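Local atomic coordinates of antisigma-factor antagonist, STAS (Rhodobacter sphaeroides, PDB entry 3OIZ), a protein that probably acts as a SulP-like membrane transporter of anions such as sulfate, of which this piece is the STAS domain, a likely regulatory module. Residues Glu23-Tyr28 with Arg53-Asp58; Ala36-Arg41 with Leu70-Glu75. All blocks are in the same frame, centred on the assembly; numbering follows the deposited sequence.

Contact 1: residues Glu23-Tyr28 with Arg53-Asp58; sequences EGQLFY and RAHIWD
Tyr-28 N gives its hydrogen to Asp-58 OD2 over 2.8 Å, meeting the syn lone pair on the side of OD1. That second oxygen accepts from Ser-61 OG, so the carboxylate ties the 23-28 chain to the helix whose N-cap is Asp-58. Upstream, strands 25-26 and 54-56 pair in parallel: Gly-24 O takes His-55 N, Leu-26 N reaches His-55 O at 2.8 Å, and Leu-26 O accepts from Trp-57 N at 2.9 Å. Both strands continue from the main STAS sheet after a corner, and strand 54-56 runs on into helix 59-74; in SpoIIAA-type antagonists, relatives of this domain, the start of the corresponding helix carries the regulatory phosphorylation site. On one face, Leu-26 CD1 packs against Ile-56 CG1 at 4.1 Å. On the other, the Gln-25 chain, bent at chi2 (-51°), brings OE1 into the indole plane, where Trp-57 NE1 meets a lone pair in the carbonyl plane at 2.9 Å. Phe-27 lies over one indole face in an offset stack, its centroid 4.2 Å from that of the five-membered ring of Trp-57 and the planes at 9°. With an alanine at Trp-57, Gln-25 OE1 would probably lose this donor and Phe-27 its stacking partner.

Contact 2: residues Ala36-Arg41 with Leu70-Glu75; sequences AAFDFR and LKFRRE
The Phe-40 ring turns its edge to the face of Phe-72, with planes at 57° and centroids 4.8 Å apart; its CD1 sits over the centre of that face. Phe-38 reaches the same Phe-72 ring differently: its CD1 lies in the ring plane at the rim, 3.6 Å from Phe-72 CE2, and the two rings are nearly perpendicular. Lys-71 CE covers one face of Phe-40 in a CH-pi contact, 3.8 Å from the ring centroid, because the lysine chain, straight at chi2, bends at chi3 (63°). Phe-38 CB lies over the opposite face, leaving Phe-40 sandwiched between the two. This aromatic cluster joins the loop that follows helix 31-36 to the C-terminal end of helix 59-74, against one face of the STAS sheet: Phe-38 also rests on Ile-49 and Phe-72 on Val-47, both of strand 46-51, while Met-35 touches Phe-40 and Lys-71. The loop itself is shaped by an Asx turn, Asp-39 OD1 accepting from Arg-41 N at 3.2 Å from above the carboxylate plane. Where the helix ends, Glu-75 passes its CG 3.1 Å from Phe-40 O, a close approach of the aliphatic part of the chain. Asp-39 O sits 3.4 Å from Phe-72 CE1.

Contacts 1 and 2 lie toward the two ends of helix 59-74: contact 1 leads into its start through the N-cap Asp-58, and 70-75 carries its last turn. Their centres are 19 Å apart, on opposite sides of the chain's centre, and their nearest atoms stay about 8 Å apart. Both are partly buried, with an inner apolar portion and exposed residues at the margin. Contact 1 is a backbone pairing of two strands, reinforced by side-chain hydrogen bonds and a near-parallel aromatic stack. In contact 2, where a loop meets a helix, the joining contacts are apolar instead: steeply inclined rings and a lysine methylene, with no polar bond between the two segments.

Contact 1: residues Glu23-Tyr28 with Arg53-Asp58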
ATOM      1  N   GLU A  23       4.300   6.357   3.384  0.50 22.59           N
ATOM      2  CA  GLU A  23       5.576   6.878   3.929  0.50 23.88           C
ATOM      3  C   GLU A  23       5.736   6.548   5.395  0.50 23.46           C
ATOM      4  O   GLU A  23       4.751   6.467   6.125  0.50 24.57           O
ATOM      5  CB  GLU A  23       5.711   8.391   3.745  0.50 25.13           C
ATOM      6  CG  GLU A  23       4.589   9.173   4.349  0.50 26.94           C
ATOM      7  CD  GLU A  23       4.755   9.476   5.847  0.50 28.03           C
ATOM      8  OE1 GLU A  23       5.819   9.179   6.465  0.50 27.58           O
ATOM      9  OE2 GLU A  23       3.785  10.018   6.422  0.50 30.76           O
ATOM     10  N   GLY A  24       6.976   6.327   5.823  1.00 23.06           N
ATOM     11  CA  GLY A  24       7.231   6.035   7.235  1.00 22.51           C
ATOM     12  C   GLY A  24       7.488   4.548   7.481  1.00 22.02           C
ATOM     13  O   GLY A  24       7.936   3.830   6.580  1.00 24.80           O
ATOM     14  N   GLN A  25       7.175   4.075   8.685  1.00 21.81           N
ATOM     15  CA  GLN A  25       7.651   2.746   9.165  1.00 21.10           C
ATOM     16  C   GLN A  25       6.487   1.769   9.191  1.00 21.78           C
ATOM     17  O   GLN A  25       5.452   2.088   9.766  1.00 23.01           O
ATOM     18  CB  GLN A  25       8.200   2.847  10.608  1.00 21.51           C
ATOM     19  CG  GLN A  25       9.028   4.139  10.905  1.00 22.14           C
ATOM     20  CD  GLN A  25      10.125   4.383   9.879  1.00 22.74           C
ATOM     21  OE1 GLN A  25      10.765   3.431   9.389  1.00 22.19           O
ATOM     22  NE2 GLN A  25      10.313   5.640   9.500  1.00 21.41           N
ATOM     23  N   LEU A  26       6.666   0.598   8.576  1.00 20.80           N
ATOM     24  CA  LEU A  26       5.617  -0.431   8.553  1.00 19.59           C
ATOM     25  C   LEU A  26       6.095  -1.604   9.398  1.00 20.76           C
ATOM     26  O   LEU A  26       7.131  -2.238   9.081  1.00 20.51           O
ATOM     27  CB  LEU A  26       5.311  -0.898   7.116  1.00 19.77           C
ATOM     28  CG  LEU A  26       4.895   0.277   6.220  1.00 21.51           C
ATOM     29  CD1 LEU A  26       4.705  -0.206   4.817  1.00 23.65           C
ATOM     30  CD2 LEU A  26       3.601   0.937   6.705  1.00 25.61           C
ATOM     31  N   PHE A  27       5.367  -1.829  10.493  1.00 21.93           N
ATOM     32  CA  PHE A  27       5.633  -2.886  11.456  1.00 22.17           C
ATOM     33  C   PHE A  27       4.393  -3.750  11.668  1.00 23.77           C
ATOM     34  O   PHE A  27       3.268  -3.294  11.431  1.00 23.09           O
ATOM     35  CB  PHE A  27       5.938  -2.293  12.849  1.00 23.92           C
ATOM     36  CG  PHE A  27       7.270  -1.622  12.971  1.00 26.06           C
ATOM     37  CD1 PHE A  27       8.448  -2.377  13.121  1.00 28.23           C
ATOM     38  CD2 PHE A  27       7.345  -0.235  13.026  1.00 27.82           C
ATOM     39  CE1 PHE A  27       9.693  -1.732  13.279  1.00 26.01           C
ATOM     40  CE2 PHE A  27       8.557   0.415  13.177  1.00 25.28           C
ATOM     41  CZ  PHE A  27       9.734  -0.328  13.313  1.00 26.43           C
ATOM     42  N   TYR A  28       4.592  -4.967  12.163  0.50 23.85           N
ATOM     43  CA  TYR A  28       3.487  -5.895  12.335  0.50 26.64           C
ATOM     44  C   TYR A  28       2.408  -5.339  13.262  0.50 27.31           C
ATOM     45  O   TYR A  28       1.223  -5.649  13.108  0.50 28.07           O
ATOM     46  CB  TYR A  28       4.029  -7.217  12.864  0.50 27.39           C
ATOM     47  CG  TYR A  28       4.445  -7.123  14.295  0.50 30.27           C
ATOM     48  CD1 TYR A  28       3.510  -7.288  15.302  0.50 33.20           C
ATOM     49  CD2 TYR A  28       5.769  -6.867  14.648  0.50 30.95           C
ATOM     50  CE1 TYR A  28       3.866  -7.202  16.631  0.50 35.83           C
ATOM     51  CE2 TYR A  28       6.142  -6.774  15.993  0.50 34.64           C
ATOM     52  CZ  TYR A  28       5.181  -6.946  16.975  0.50 35.75           C
ATOM     53  OH  TYR A  28       5.508  -6.869  18.307  0.50 37.43           O
ATOM     54  N   ARG A  53       8.900   5.638  -0.212  1.00 23.23           N
ATOM     55  CA  ARG A  53       9.210   6.482   0.939  1.00 23.73           C
ATOM     56  C   ARG A  53       8.895   5.791   2.270  1.00 23.77           C
ATOM     57  O   ARG A  53       8.805   6.440   3.329  1.00 26.13           O
ATOM     58  CB  ARG A  53       8.530   7.843   0.807  1.00 24.44           C
ATOM     59  CG  ARG A  53       9.060   8.490  -0.456  1.00 27.40           C
ATOM     60  CD  ARG A  53       8.693   9.905  -0.594  1.00 37.78           C
ATOM     61  NE  ARG A  53       9.134  10.440  -1.886  1.00 43.17           N
ATOM     62  CZ  ARG A  53       9.265  11.748  -2.127  1.00 46.27           C
ATOM     63  NH1 ARG A  53       9.004  12.635  -1.153  1.00 48.93           N
ATOM     64  NH2 ARG A  53       9.663  12.176  -3.321  1.00 46.92           N
ATOM     65  N   ALA A  54       8.745   4.466   2.220  1.00 21.51           N
ATOM     66  CA  ALA A  54       8.426   3.720   3.439  1.00 21.24           C
ATOM     67  C   ALA A  54       9.524   2.706   3.745  1.00 20.42           C
ATOM     68  O   ALA A  54      10.349   2.392   2.877  1.00 21.43           O
ATOM     69  CB  ALA A  54       7.076   2.986   3.227  1.00 20.58           C
ATOM     70  N   HIS A  55       9.523   2.174   4.971  1.00 19.43           N
ATOM     71  CA  HIS A  55      10.445   1.104   5.365  1.00 19.47           C
ATOM     72  C   HIS A  55       9.613  -0.055   5.894  1.00 19.39           C
ATOM     73  O   HIS A  55       8.832   0.134   6.809  1.00 21.38           O
ATOM     74  CB  HIS A  55      11.391   1.579   6.487  1.00 18.35           C
ATOM     75  CG  HIS A  55      12.239   2.741   6.080  1.00 20.03           C
ATOM     76  ND1 HIS A  55      13.112   2.683   5.000  1.00 20.38           N
ATOM     77  CD2 HIS A  55      12.333   4.003   6.581  1.00 21.22           C
ATOM     78  CE1 HIS A  55      13.715   3.858   4.874  1.00 21.73           C
ATOM     79  NE2 HIS A  55      13.261   4.671   5.818  1.00 22.54           N
ATOM     80  N   ILE A  56       9.727  -1.210   5.252  1.00 19.87           N
ATOM     81  CA  ILE A  56       9.044  -2.412   5.720  1.00 20.15           C
ATOM     82  C   ILE A  56       9.959  -3.130   6.687  1.00 19.62           C
ATOM     83  O   ILE A  56      11.108  -3.480   6.323  1.00 21.82           O
ATOM     84  CB  ILE A  56       8.683  -3.324   4.539  1.00 20.86           C
ATOM     85  CG1 ILE A  56       7.729  -2.600   3.560  1.00 19.62           C
ATOM     86  CG2 ILE A  56       8.047  -4.608   5.089  1.00 22.99           C
ATOM     87  CD1 ILE A  56       7.644  -3.306   2.142  1.00 22.11           C
ATOM     88  N   TRP A  57       9.511  -3.362   7.927  1.00 20.50           N
ATOM     89  CA  TRP A  57      10.454  -3.885   8.929  1.00 20.48           C
ATOM     90  C   TRP A  57      10.362  -5.378   9.235  1.00 21.87           C
ATOM     91  O   TRP A  57      11.253  -5.941   9.921  1.00 23.83           O
ATOM     92  CB  TRP A  57      10.276  -3.081  10.229  1.00 20.54           C
ATOM     93  CG  TRP A  57      10.830  -1.699  10.089  1.00 19.80           C
ATOM     94  CD1 TRP A  57      10.142  -0.561   9.818  1.00 18.94           C
ATOM     95  CD2 TRP A  57      12.222  -1.334  10.156  1.00 19.77           C
ATOM     96  NE1 TRP A  57      11.002   0.523   9.781  1.00 20.39           N
ATOM     97  CE2 TRP A  57      12.294   0.071   9.960  1.00 21.64           C
ATOM     98  CE3 TRP A  57      13.408  -2.059  10.398  1.00 19.52           C
ATOM     99  CZ2 TRP A  57      13.514   0.775   9.985  1.00 21.76           C
ATOM    100  CZ3 TRP A  57      14.641  -1.367  10.402  1.00 21.35           C
ATOM    101  CH2 TRP A  57      14.682   0.042  10.199  1.00 23.28           C
ATOM    102  N   ASP A  58       9.291  -6.024   8.770  1.00 21.36           N
ATOM    103  CA  ASP A  58       9.090  -7.421   9.099  1.00 21.34           C
ATOM    104  C   ASP A  58       8.234  -8.119   8.065  1.00 21.87           C
ATOM    105  O   ASP A  58       7.618  -7.469   7.184  1.00 19.91           O
ATOM    106  CB  ASP A  58       8.488  -7.580  10.524  1.00 21.38           C
ATOM    107  CG  ASP A  58       7.249  -6.701  10.759  1.00 22.06           C
ATOM    108  OD1 ASP A  58       6.302  -6.725   9.934  1.00 23.99           O
ATOM    109  OD2 ASP A  58       7.200  -6.036  11.828  1.00 23.43           O
TER

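Contact 2: residues Ala36-Arg41 with Leu70-Glu75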
ATOM      1  N   ALA A  36      -6.575  -0.497   6.773  1.00 26.90           N
ATOM      2  CA  ALA A  36      -7.683   0.430   6.833  1.00 28.00           C
ATOM      3  C   ALA A  36      -7.448   1.671   5.993  1.00 28.42           C
ATOM      4  O   ALA A  36      -8.404   2.452   5.759  1.00 29.23           O
ATOM      5  CB  ALA A  36      -7.916   0.825   8.247  1.00 29.66           C
ATOM      6  N   ALA A  37      -6.195   1.868   5.563  1.00 27.95           N
ATOM      7  CA  ALA A  37      -5.865   3.016   4.705  1.00 28.02           C
ATOM      8  C   ALA A  37      -6.429   2.925   3.278  1.00 28.29           C
ATOM      9  O   ALA A  37      -6.534   3.945   2.577  1.00 29.74           O
ATOM     10  CB  ALA A  37      -4.379   3.251   4.666  1.00 29.08           C
ATOM     11  N   PHE A  38      -6.791   1.729   2.835  1.00 27.32           N
ATOM     12  CA  PHE A  38      -7.153   1.524   1.417  1.00 27.12           C
ATOM     13  C   PHE A  38      -8.672   1.348   1.238  1.00 28.37           C
ATOM     14  O   PHE A  38      -9.348   0.718   2.058  1.00 29.58           O
ATOM     15  CB  PHE A  38      -6.408   0.292   0.862  1.00 26.50           C
ATOM     16  CG  PHE A  38      -4.924   0.410   0.962  1.00 24.83           C
ATOM     17  CD1 PHE A  38      -4.205   1.060  -0.039  1.00 21.93           C
ATOM     18  CD2 PHE A  38      -4.235  -0.135   2.045  1.00 27.13           C
ATOM     19  CE1 PHE A  38      -2.804   1.198   0.048  1.00 24.47           C
ATOM     20  CE2 PHE A  38      -2.833  -0.001   2.159  1.00 25.25           C
ATOM     21  CZ  PHE A  38      -2.109   0.654   1.162  1.00 24.45           C
ATOM     22  N   ASP A  39      -9.205   1.882   0.153  1.00 28.01           N
ATOM     23  CA  ASP A  39     -10.605   1.657  -0.185  1.00 29.08           C
ATOM     24  C   ASP A  39     -10.653   0.588  -1.276  1.00 28.54           C
ATOM     25  O   ASP A  39     -10.569   0.894  -2.483  1.00 29.15           O
ATOM     26  CB  ASP A  39     -11.222   2.953  -0.712  1.00 29.72           C
ATOM     27  CG  ASP A  39     -12.680   2.779  -1.153  1.00 33.40           C
ATOM     28  OD1 ASP A  39     -13.241   1.658  -0.988  1.00 34.88           O
ATOM     29  OD2 ASP A  39     -13.267   3.766  -1.691  1.00 38.41           O
ATOM     30  N   PHE A  40     -10.791  -0.665  -0.857  1.00 29.03           N
ATOM     31  CA  PHE A  40     -10.726  -1.786  -1.782  1.00 29.67           C
ATOM     32  C   PHE A  40     -11.953  -1.859  -2.693  1.00 30.92           C
ATOM     33  O   PHE A  40     -11.895  -2.476  -3.764  1.00 32.90           O
ATOM     34  CB  PHE A  40     -10.527  -3.099  -1.005  1.00 29.06           C
ATOM     35  CG  PHE A  40      -9.238  -3.143  -0.229  1.00 27.97           C
ATOM     36  CD1 PHE A  40      -7.994  -3.147  -0.878  1.00 26.26           C
ATOM     37  CD2 PHE A  40      -9.260  -3.134   1.157  1.00 29.94           C
ATOM     38  CE1 PHE A  40      -6.799  -3.154  -0.146  1.00 24.85           C
ATOM     39  CE2 PHE A  40      -8.078  -3.165   1.892  1.00 28.67           C
ATOM     40  CZ  PHE A  40      -6.846  -3.173   1.244  1.00 25.81           C
ATOM     41  N   ARG A  41     -13.039  -1.205  -2.309  1.00 32.72           N
ATOM     42  CA  ARG A  41     -14.292  -1.359  -3.068  1.00 34.86           C
ATOM     43  C   ARG A  41     -14.475  -0.349  -4.188  1.00 34.10           C
ATOM     44  O   ARG A  41     -15.407  -0.480  -4.978  1.00 34.50           O
ATOM     45  CB  ARG A  41     -15.513  -1.376  -2.134  1.00 37.45           C
ATOM     46  CG  ARG A  41     -15.466  -2.541  -1.119  1.00 42.15           C
ATOM     47  CD  ARG A  41     -16.826  -2.857  -0.463  1.00 51.91           C
ATOM     48  NE  ARG A  41     -17.579  -1.703   0.063  1.00 59.72           N
ATOM     49  CZ  ARG A  41     -17.072  -0.656   0.729  1.00 62.39           C
ATOM     50  NH1 ARG A  41     -15.767  -0.560   1.007  1.00 65.01           N
ATOM     51  NH2 ARG A  41     -17.888   0.318   1.125  1.00 64.39           N
ATOM     52  N   LEU A  70      -3.480  -8.096  -3.314  1.00 22.17           N
ATOM     53  CA  LEU A  70      -4.410  -9.151  -3.688  1.00 23.17           C
ATOM     54  C   LEU A  70      -5.863  -8.657  -3.644  1.00 23.67           C
ATOM     55  O   LEU A  70      -6.636  -8.941  -4.572  1.00 24.72           O
ATOM     56  CB  LEU A  70      -4.245 -10.360  -2.750  1.00 23.11           C
ATOM     57  CG  LEU A  70      -5.139 -11.567  -3.047  1.00 25.72           C
ATOM     58  CD1 LEU A  70      -4.952 -12.017  -4.510  1.00 29.99           C
ATOM     59  CD2 LEU A  70      -4.784 -12.687  -2.114  1.00 28.30           C
ATOM     60  N   LYS A  71      -6.220  -7.901  -2.588  1.00 23.34           N
ATOM     61  CA  LYS A  71      -7.596  -7.408  -2.452  1.00 24.67           C
ATOM     62  C   LYS A  71      -8.018  -6.447  -3.552  1.00 24.45           C
ATOM     63  O   LYS A  71      -9.173  -6.543  -4.052  1.00 26.22           O
ATOM     64  CB  LYS A  71      -7.842  -6.791  -1.069  1.00 25.10           C
ATOM     65  CG  LYS A  71      -7.901  -7.886   0.026  1.00 28.24           C
ATOM     66  CD  LYS A  71      -7.976  -7.323   1.440  1.00 33.84           C
ATOM     67  CE  LYS A  71      -9.214  -6.532   1.646  1.00 39.44           C
ATOM     68  NZ  LYS A  71     -10.159  -7.268   2.520  1.00 45.49           N
ATOM     69  N   PHE A  72      -7.112  -5.539  -3.944  1.00 23.99           N
ATOM     70  CA  PHE A  72      -7.360  -4.703  -5.139  1.00 23.65           C
ATOM     71  C   PHE A  72      -7.495  -5.519  -6.400  1.00 24.29           C
ATOM     72  O   PHE A  72      -8.414  -5.262  -7.199  1.00 25.42           O
ATOM     73  CB  PHE A  72      -6.278  -3.642  -5.324  1.00 23.03           C
ATOM     74  CG  PHE A  72      -6.456  -2.445  -4.436  1.00 24.19           C
ATOM     75  CD1 PHE A  72      -7.600  -1.634  -4.544  1.00 25.61           C
ATOM     76  CD2 PHE A  72      -5.479  -2.098  -3.548  1.00 23.38           C
ATOM     77  CE1 PHE A  72      -7.734  -0.489  -3.750  1.00 24.82           C
ATOM     78  CE2 PHE A  72      -5.618  -0.955  -2.728  1.00 23.37           C
ATOM     79  CZ  PHE A  72      -6.730  -0.163  -2.833  1.00 25.58           C
ATOM     80  N   ARG A  73      -6.649  -6.537  -6.564  1.00 23.36           N
ATOM     81  CA  ARG A  73      -6.745  -7.385  -7.766  1.00 24.29           C
ATOM     82  C   ARG A  73      -8.065  -8.140  -7.825  1.00 25.79           C
ATOM     83  O   ARG A  73      -8.671  -8.271  -8.890  1.00 26.76           O
ATOM     84  CB  ARG A  73      -5.545  -8.350  -7.834  1.00 23.38           C
ATOM     85  CG  ARG A  73      -4.243  -7.609  -8.210  1.00 23.72           C
ATOM     86  CD  ARG A  73      -3.079  -8.580  -8.403  1.00 26.11           C
ATOM     87  NE  ARG A  73      -1.909  -7.865  -8.903  1.00 26.89           N
ATOM     88  CZ  ARG A  73      -0.654  -8.143  -8.560  1.00 25.25           C
ATOM     89  NH1 ARG A  73      -0.379  -9.149  -7.709  1.00 27.06           N
ATOM     90  NH2 ARG A  73       0.336  -7.392  -9.046  1.00 26.42           N
ATOM     91  N   ARG A  74      -8.534  -8.619  -6.678  1.00 26.40           N
ATOM     92  CA  ARG A  74      -9.790  -9.367  -6.635  1.00 29.69           C
ATOM     93  C   ARG A  74     -10.989  -8.491  -6.892  1.00 30.36           C
ATOM     94  O   ARG A  74     -12.053  -9.000  -7.227  1.00 30.65           O
ATOM     95  CB  ARG A  74      -9.966 -10.006  -5.277  1.00 30.65           C
ATOM     96  CG  ARG A  74      -9.041 -11.129  -5.081  1.00 34.87           C
ATOM     97  CD  ARG A  74      -9.215 -11.737  -3.753  1.00 41.58           C
ATOM     98  NE  ARG A  74      -8.680 -13.091  -3.784  1.00 47.84           N
ATOM     99  CZ  ARG A  74      -8.280 -13.755  -2.705  1.00 50.76           C
ATOM    100  NH1 ARG A  74      -8.350 -13.173  -1.504  1.00 51.05           N
ATOM    101  NH2 ARG A  74      -7.797 -14.990  -2.830  1.00 51.60           N
ATOM    102  N   GLU A  75     -10.810  -7.185  -6.728  1.00 30.60           N
ATOM    103  CA  GLU A  75     -11.867  -6.214  -7.000  1.00 32.05           C
ATOM    104  C   GLU A  75     -11.795  -5.720  -8.455  1.00 32.64           C
ATOM    105  O   GLU A  75     -12.608  -4.885  -8.875  1.00 34.48           O
ATOM    106  CB  GLU A  75     -11.834  -5.077  -5.973  1.00 32.63           C
ATOM    107  CG  GLU A  75     -12.429  -5.453  -4.626  1.00 33.45           C
ATOM    108  CD  GLU A  75     -13.975  -5.473  -4.639  1.00 38.73           C
ATOM    109  OE1 GLU A  75     -14.591  -5.105  -5.650  1.00 39.60           O
ATOM    110  OE2 GLU A  75     -14.592  -5.832  -3.628  1.00 43.95           O
TER